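Local coordinates for protein transport protein HOFQ (Aggregatibacter actinomycetemcomitans, PDB 2Y3M) that probably serves as an outer-membrane secretin for DNA uptake in natural competence, its extra-membranous domains binding DNA and sharing a fold with type I KH domains, at residues B[46-50]-B[51-55]; B[139-142]-B[143-146]. One frame throughout, in Å; residues are numbered along the deposited sequence.

Interaction 1 (B[46-50]-B[51-55]); sequences LENVD and LDQLF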
ATOM      1  N   LEU B  46      13.590  -8.003   3.980  1.00 40.25           N
ATOM      2  CA  LEU B  46      13.475  -9.070   2.993  1.00 38.93           C
ATOM      3  C   LEU B  46      14.849  -9.574   2.595  1.00 37.25           C
ATOM      4  O   LEU B  46      15.775  -8.792   2.402  1.00 35.57           O
ATOM      5  CB  LEU B  46      12.712  -8.583   1.763  1.00 37.69           C
ATOM      6  CG  LEU B  46      11.278  -8.145   2.040  1.00 40.12           C
ATOM      7  CD1 LEU B  46      10.786  -7.284   0.925  1.00 41.29           C
ATOM      8  CD2 LEU B  46      10.389  -9.357   2.206  1.00 44.17           C
ATOM      9  N   GLU B  47      14.980 -10.891   2.502  1.00 38.21           N
ATOM     10  CA  GLU B  47      16.254 -11.503   2.149  1.00 37.33           C
ATOM     11  C   GLU B  47      16.080 -12.540   1.058  1.00 37.43           C
ATOM     12  O   GLU B  47      15.207 -13.395   1.146  1.00 39.95           O
ATOM     13  CB  GLU B  47      16.896 -12.149   3.376  1.00 39.64           C
ATOM     14  CG  GLU B  47      17.410 -11.160   4.397  1.00 40.71           C
ATOM     15  CD  GLU B  47      17.706 -11.802   5.733  1.00 45.67           C
ATOM     16  OE1 GLU B  47      17.526 -13.030   5.873  1.00 48.53           O
ATOM     17  OE2 GLU B  47      18.121 -11.069   6.649  1.00 48.31           O
ATOM     18  N   ASN B  48      16.917 -12.452   0.031  1.00 35.37           N
ATOM     19  CA  ASN B  48      16.963 -13.479  -1.006  1.00 36.68           C
ATOM     20  C   ASN B  48      18.385 -13.662  -1.551  1.00 35.20           C
ATOM     21  O   ASN B  48      19.112 -12.687  -1.723  1.00 32.69           O
ATOM     22  CB  ASN B  48      15.979 -13.147  -2.129  1.00 37.59           C
ATOM     23  CG  ASN B  48      15.602 -14.355  -2.952  1.00 41.36           C
ATOM     24  OD1 ASN B  48      16.457 -14.998  -3.565  1.00 43.17           O
ATOM     25  ND2 ASN B  48      14.312 -14.667  -2.986  1.00 43.85           N
ATOM     26  N   VAL B  49      18.773 -14.914  -1.812  1.00 37.19           N
ATOM     27  CA  VAL B  49      20.098 -15.227  -2.383  1.00 36.14           C
ATOM     28  C   VAL B  49      20.238 -14.669  -3.803  1.00 36.04           C
ATOM     29  O   VAL B  49      21.347 -14.391  -4.262  1.00 34.73           O
ATOM     30  CB  VAL B  49      20.434 -16.757  -2.356  1.00 39.57           C
ATOM     31  CG1 VAL B  49      20.524 -17.276  -0.929  1.00 39.84           C
ATOM     32  CG2 VAL B  49      19.427 -17.571  -3.161  1.00 43.59           C
ATOM     33  N   ASP B  50      19.103 -14.501  -4.480  1.00 37.92           N
ATOM     34  CA  ASP B  50      19.050 -13.876  -5.802  1.00 39.44           C
ATOM     35  C   ASP B  50      18.529 -12.450  -5.695  1.00 37.67           C
ATOM     36  O   ASP B  50      17.534 -12.197  -5.006  1.00 37.14           O
ATOM     37  CB  ASP B  50      18.143 -14.675  -6.745  1.00 44.18           C
ATOM     38  CG  ASP B  50      18.858 -15.844  -7.406  1.00 48.36           C
ATOM     39  OD1 ASP B  50      19.974 -15.657  -7.938  1.00 48.81           O
ATOM     40  OD2 ASP B  50      18.293 -16.955  -7.418  1.00 53.29           O
ATOM     41  N   LEU B  51      19.204 -11.529  -6.378  1.00 37.45           N
ATOM     42  CA  LEU B  51      18.779 -10.133  -6.424  1.00 37.34           C
ATOM     43  C   LEU B  51      17.457  -9.915  -7.177  1.00 40.50           C
ATOM     44  O   LEU B  51      16.603  -9.161  -6.713  1.00 39.79           O
ATOM     45  CB  LEU B  51      19.880  -9.241  -7.015  1.00 37.61           C
ATOM     46  CG  LEU B  51      19.632  -7.723  -7.011  1.00 37.92           C
ATOM     47  CD1 LEU B  51      19.267  -7.215  -5.618  1.00 33.99           C
ATOM     48  CD2 LEU B  51      20.835  -6.966  -7.563  1.00 38.67           C
ATOM     49  N   ASP B  52      17.300 -10.557  -8.333  1.00 44.85           N
ATOM     50  CA  ASP B  52      16.093 -10.389  -9.150  1.00 49.45           C
ATOM     51  C   ASP B  52      14.858 -10.915  -8.416  1.00 48.92           C
ATOM     52  O   ASP B  52      13.765 -10.369  -8.547  1.00 49.98           O
ATOM     53  CB  ASP B  52      16.245 -11.072 -10.519  1.00 55.13           C
ATOM     54  CG  ASP B  52      16.391 -12.593 -10.414  1.00 57.65           C
ATOM     55  OD1 ASP B  52      16.873 -13.095  -9.372  1.00 55.55           O
ATOM     56  OD2 ASP B  52      16.026 -13.295 -11.381  1.00 64.39           O
ATOM     57  N   GLN B  53      15.059 -11.972  -7.636  1.00 48.03           N
ATOM     58  CA  GLN B  53      13.995 -12.587  -6.863  1.00 48.71           C
ATOM     59  C   GLN B  53      13.611 -11.694  -5.681  1.00 44.71           C
ATOM     60  O   GLN B  53      12.438 -11.610  -5.320  1.00 45.21           O
ATOM     61  CB  GLN B  53      14.413 -13.986  -6.402  1.00 49.92           C
ATOM     62  CG  GLN B  53      13.265 -14.982  -6.295  1.00 55.66           C
ATOM     63  CD  GLN B  53      12.774 -15.508  -7.637  1.00 62.93           C
ATOM     64  OE1 GLN B  53      13.287 -15.139  -8.694  1.00 65.52           O
ATOM     65  NE2 GLN B  53      11.777 -16.386  -7.595  1.00 67.26           N
ATOM     66  N   LEU B  54      14.600 -11.012  -5.106  1.00 41.50           N
ATOM     67  CA  LEU B  54      14.349 -10.009  -4.073  1.00 39.12           C
ATOM     68  C   LEU B  54      13.485  -8.854  -4.615  1.00 40.24           C
ATOM     69  O   LEU B  54      12.503  -8.470  -3.975  1.00 39.95           O
ATOM     70  CB  LEU B  54      15.660  -9.478  -3.479  1.00 36.72           C
ATOM     71  CG  LEU B  54      15.572  -8.448  -2.335  1.00 35.65           C
ATOM     72  CD1 LEU B  54      15.018  -9.068  -1.054  1.00 35.46           C
ATOM     73  CD2 LEU B  54      16.926  -7.810  -2.066  1.00 34.01           C
ATOM     74  N   PHE B  55      13.844  -8.327  -5.792  1.00 41.87           N
ATOM     75  CA  PHE B  55      13.094  -7.244  -6.434  1.00 44.06           C
ATOM     76  C   PHE B  55      11.633  -7.617  -6.668  1.00 46.11           C
ATOM     77  O   PHE B  55      10.732  -6.791  -6.471  1.00 46.39           O
ATOM     78  CB  PHE B  55      13.724  -6.833  -7.770  1.00 47.31           C
ATOM     79  CG  PHE B  55      14.978  -6.000  -7.642  1.00 47.22           C
ATOM     80  CD1 PHE B  55      15.137  -5.086  -6.602  1.00 45.73           C
ATOM     81  CD2 PHE B  55      15.988  -6.107  -8.595  1.00 49.38           C
ATOM     82  CE1 PHE B  55      16.294  -4.312  -6.500  1.00 45.88           C
ATOM     83  CE2 PHE B  55      17.144  -5.336  -8.504  1.00 49.57           C
ATOM     84  CZ  PHE B  55      17.298  -4.437  -7.454  1.00 47.89           C
TER

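Interaction 2 (B[139-142]-B[143-146]); sequences TFDD and RSNL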
ATOM      1  N   THR B 139     -27.482   3.362   4.319  1.00 34.51           N
ATOM      2  CA  THR B 139     -26.249   2.604   4.276  1.00 35.80           C
ATOM      3  C   THR B 139     -26.406   1.546   3.184  1.00 35.63           C
ATOM      4  O   THR B 139     -27.428   0.854   3.114  1.00 36.29           O
ATOM      5  CB  THR B 139     -25.869   2.022   5.672  1.00 38.97           C
ATOM      6  OG1 THR B 139     -24.682   1.232   5.568  1.00 40.87           O
ATOM      7  CG2 THR B 139     -26.961   1.156   6.231  1.00 41.63           C
ATOM      8  N   PHE B 140     -25.412   1.452   2.306  1.00 35.40           N
ATOM      9  CA  PHE B 140     -25.513   0.580   1.136  1.00 35.52           C
ATOM     10  C   PHE B 140     -24.187  -0.064   0.765  1.00 37.24           C
ATOM     11  O   PHE B 140     -23.130   0.366   1.223  1.00 37.96           O
ATOM     12  CB  PHE B 140     -26.091   1.338  -0.064  1.00 33.48           C
ATOM     13  CG  PHE B 140     -25.223   2.469  -0.560  1.00 32.47           C
ATOM     14  CD1 PHE B 140     -25.218   3.708   0.094  1.00 31.31           C
ATOM     15  CD2 PHE B 140     -24.431   2.305  -1.697  1.00 32.55           C
ATOM     16  CE1 PHE B 140     -24.438   4.763  -0.371  1.00 31.57           C
ATOM     17  CE2 PHE B 140     -23.635   3.351  -2.174  1.00 33.22           C
ATOM     18  CZ  PHE B 140     -23.636   4.587  -1.510  1.00 32.98           C
ATOM     19  N   ASP B 141     -24.255  -1.084  -0.087  1.00 38.51           N
ATOM     20  CA  ASP B 141     -23.089  -1.873  -0.436  1.00 40.79           C
ATOM     21  C   ASP B 141     -23.303  -2.546  -1.786  1.00 41.58           C
ATOM     22  O   ASP B 141     -24.272  -3.272  -1.968  1.00 42.69           O
ATOM     23  CB  ASP B 141     -22.865  -2.929   0.648  1.00 43.84           C
ATOM     24  CG  ASP B 141     -21.470  -3.489   0.643  1.00 46.99           C
ATOM     25  OD1 ASP B 141     -20.949  -3.800  -0.446  1.00 48.62           O
ATOM     26  OD2 ASP B 141     -20.894  -3.630   1.740  1.00 50.42           O
ATOM     27  N   ASP B 142     -22.390  -2.316  -2.725  1.00 42.08           N
ATOM     28  CA  ASP B 142     -22.472  -2.938  -4.056  1.00 43.77           C
ATOM     29  C   ASP B 142     -22.164  -4.446  -4.082  1.00 47.20           C
ATOM     30  O   ASP B 142     -22.465  -5.124  -5.076  1.00 49.04           O
ATOM     31  CB  ASP B 142     -21.559  -2.207  -5.049  1.00 43.85           C
ATOM     32  CG  ASP B 142     -22.158  -0.904  -5.554  1.00 41.93           C
ATOM     33  OD1 ASP B 142     -23.312  -0.585  -5.206  1.00 39.61           O
ATOM     34  OD2 ASP B 142     -21.465  -0.197  -6.314  1.00 42.91           O
ATOM     35  N   ARG B 143     -21.562  -4.961  -3.006  1.00 51.31           N
ATOM     36  CA  ARG B 143     -21.203  -6.383  -2.917  1.00 52.68           C
ATOM     37  C   ARG B 143     -22.446  -7.239  -2.732  1.00 49.80           C
ATOM     38  O   ARG B 143     -22.790  -8.045  -3.596  1.00 49.56           O
ATOM     39  CB  ARG B 143     -20.253  -6.651  -1.752  1.00 56.32           C
ATOM     40  CG  ARG B 143     -18.886  -6.027  -1.841  1.00 62.13           C
ATOM     41  CD  ARG B 143     -18.127  -6.376  -0.578  1.00 68.19           C
ATOM     42  NE  ARG B 143     -16.887  -5.619  -0.430  1.00 75.87           N
ATOM     43  CZ  ARG B 143     -16.788  -4.432   0.167  1.00 77.92           C
ATOM     44  NH1 ARG B 143     -17.860  -3.834   0.679  1.00 72.33           N
ATOM     45  NH2 ARG B 143     -15.602  -3.841   0.246  1.00 85.90           N
ATOM     46  N   SER B 144     -23.102  -7.063  -1.585  1.00 48.75           N
ATOM     47  CA  SER B 144     -24.365  -7.723  -1.290  1.00 47.62           C
ATOM     48  C   SER B 144     -25.502  -7.025  -2.028  1.00 45.09           C
ATOM     49  O   SER B 144     -26.614  -7.542  -2.107  1.00 45.23           O
ATOM     50  CB  SER B 144     -24.624  -7.734   0.217  1.00 48.90           C
ATOM     51  OG  SER B 144     -24.564  -6.428   0.759  1.00 48.06           O
ATOM     52  N   ASN B 145     -25.196  -5.850  -2.574  1.00 44.47           N
ATOM     53  CA  ASN B 145     -26.141  -5.025  -3.322  1.00 43.52           C
ATOM     54  C   ASN B 145     -27.424  -4.720  -2.542  1.00 42.22           C
ATOM     55  O   ASN B 145     -28.525  -4.752  -3.088  1.00 42.67           O
ATOM     56  CB  ASN B 145     -26.425  -5.624  -4.706  1.00 44.99           C
ATOM     57  CG  ASN B 145     -26.664  -4.560  -5.762  1.00 46.15           C
ATOM     58  OD1 ASN B 145     -26.233  -3.414  -5.620  1.00 46.20           O
ATOM     59  ND2 ASN B 145     -27.349  -4.938  -6.831  1.00 47.70           N
ATOM     60  N   LEU B 146     -27.249  -4.431  -1.253  1.00 41.93           N
ATOM     61  CA  LEU B 146     -28.339  -4.071  -0.352  1.00 41.38           C
ATOM     62  C   LEU B 146     -28.380  -2.560  -0.165  1.00 39.82           C
ATOM     63  O   LEU B 146     -27.352  -1.893  -0.272  1.00 40.04           O
ATOM     64  CB  LEU B 146     -28.143  -4.721   1.024  1.00 43.01           C
ATOM     65  CG  LEU B 146     -28.094  -6.240   1.186  1.00 46.57           C
ATOM     66  CD1 LEU B 146     -27.520  -6.609   2.546  1.00 50.28           C
ATOM     67  CD2 LEU B 146     -29.457  -6.873   1.007  1.00 47.96           C
TER

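Interaction 1 (B[46-50]-B[51-55])
Leu54 packs back against strand 42-48, which precedes its helix: its CD1 lies 3.7 Å from CB of Leu46, and the same methyl comes within 3.5 Å of the backbone O of Leu46. CG of Leu54 is anti to the backbone N (chi1 -178°), which carries CD1 toward the strand. This leucine side is the tight part of the contact, buried and extended by Val58 and Ile61 of helix 51-63 beside Leu46 and by Phe8 of the second subunit against Leu54. Leu46, Glu47 and Asn48 also pair in an antiparallel ladder with a strand of that subunit, continuing the sheet across the interface. Asn48 closes the corner. Its OD1 accepts from N of Asp50 at 2.8 Å, nearly straight (164° at the hydrogen), on a lone pair in the carbonyl plane, which is an Asx turn. CB and CG of Gln53 lie over one face of the Asn48 amide, each 3.5 Å from ND2 of Asn48, and the two amide planes are 55° apart; ND2 bonds to O of His28 and OG1 of Thr30. The helix then starts with N of Leu54 donating to O of Asp50 at 3.2 Å. The looser side faces solvent. Asp50 occupies the N-cap position, yet its carboxylate makes no capping bond; it runs alongside that of Asp52, OD1 of Asp50 4.3 Å from OD1 of Asp52. The chemistry thus divides: the buried Asn48 amide has partners at both polar atoms and fixes the turn, whereas two like charges at the helix start would probably repel mildly while being favoured by the helix dipole.

Interaction 2 (B[139-142]-B[143-146])
Asp141 and Arg143 clasp each other where the chain leaves strand 137-141 and turns back into strand 146-151, and the aspartate can be followed outward atom by atom. Its CB lies 3.9 Å from OG of Ser144, a loose approach. CG is anti to the backbone N (chi1 -161°), a setting that swings the carboxylate forward over the turn. OD1 does most of the work: it accepts from the backbone N of Arg143 at 2.9 Å (160° at the hydrogen), met on its anti side, and from NH1 of Arg143 at 3.3 Å on its syn side. The two donors reach it from opposite faces of the carboxylate plane. OD2, the other tip atom, sits at the edge of the guanidinium, near its plane, and completes the salt bridge with NH1 of Arg143 at 3.2 Å, although this hydrogen bond is weak and bent. Carboxylate and guanidinium planes stand 65° apart, so the pair is not a flat two-pronged match; of the guanidinium nitrogens, NH1 is the one that meets both oxygens, while NH2 bonds weakly to O of Glu69 on strand 67-76. The aliphatic part of Arg143 runs extended past the acid, its CB 3.2 Å from OD1 of Asp141. Behind the clasp, N of Asp141 donates to O of Leu146 at 3.2 Å, and the CA of Phe140 makes a CA-H...O contact with the same oxygen. The connection is a beta-hairpin turn at the ends of the adjacent inner strands 137-141 and 146-151 of the antiparallel sheet. Helix 117-125 lies against it: Phe140 packs on Ala117 and Met121, Asp142 bonds to OG of Ser118, and Asn145 bonds through ND2 to O of Ala115, just before the helix, and through OD1 to N of Ala117 at its start. On the neighbouring strand 67-76, Ile72 touches Phe140.

Interaction 1 and interaction 2 lie in different parts of an elongated chain, their centres about 42 Å apart and their nearest atoms about 27 Å. Within one chain they do not meet, and the first is complete before the second begins. The two-chain assembly brings the corresponding regions together: Leu51 of one subunit packs on Phe140 of the other, so the strand-to-helix turn at 46-55 meets, across the interface, the sheet that carries the 139-146 hairpin. Both turns use an Asx-type bond, with an amide oxygen as acceptor at 46-55 and a carboxylate oxygen at 139-146.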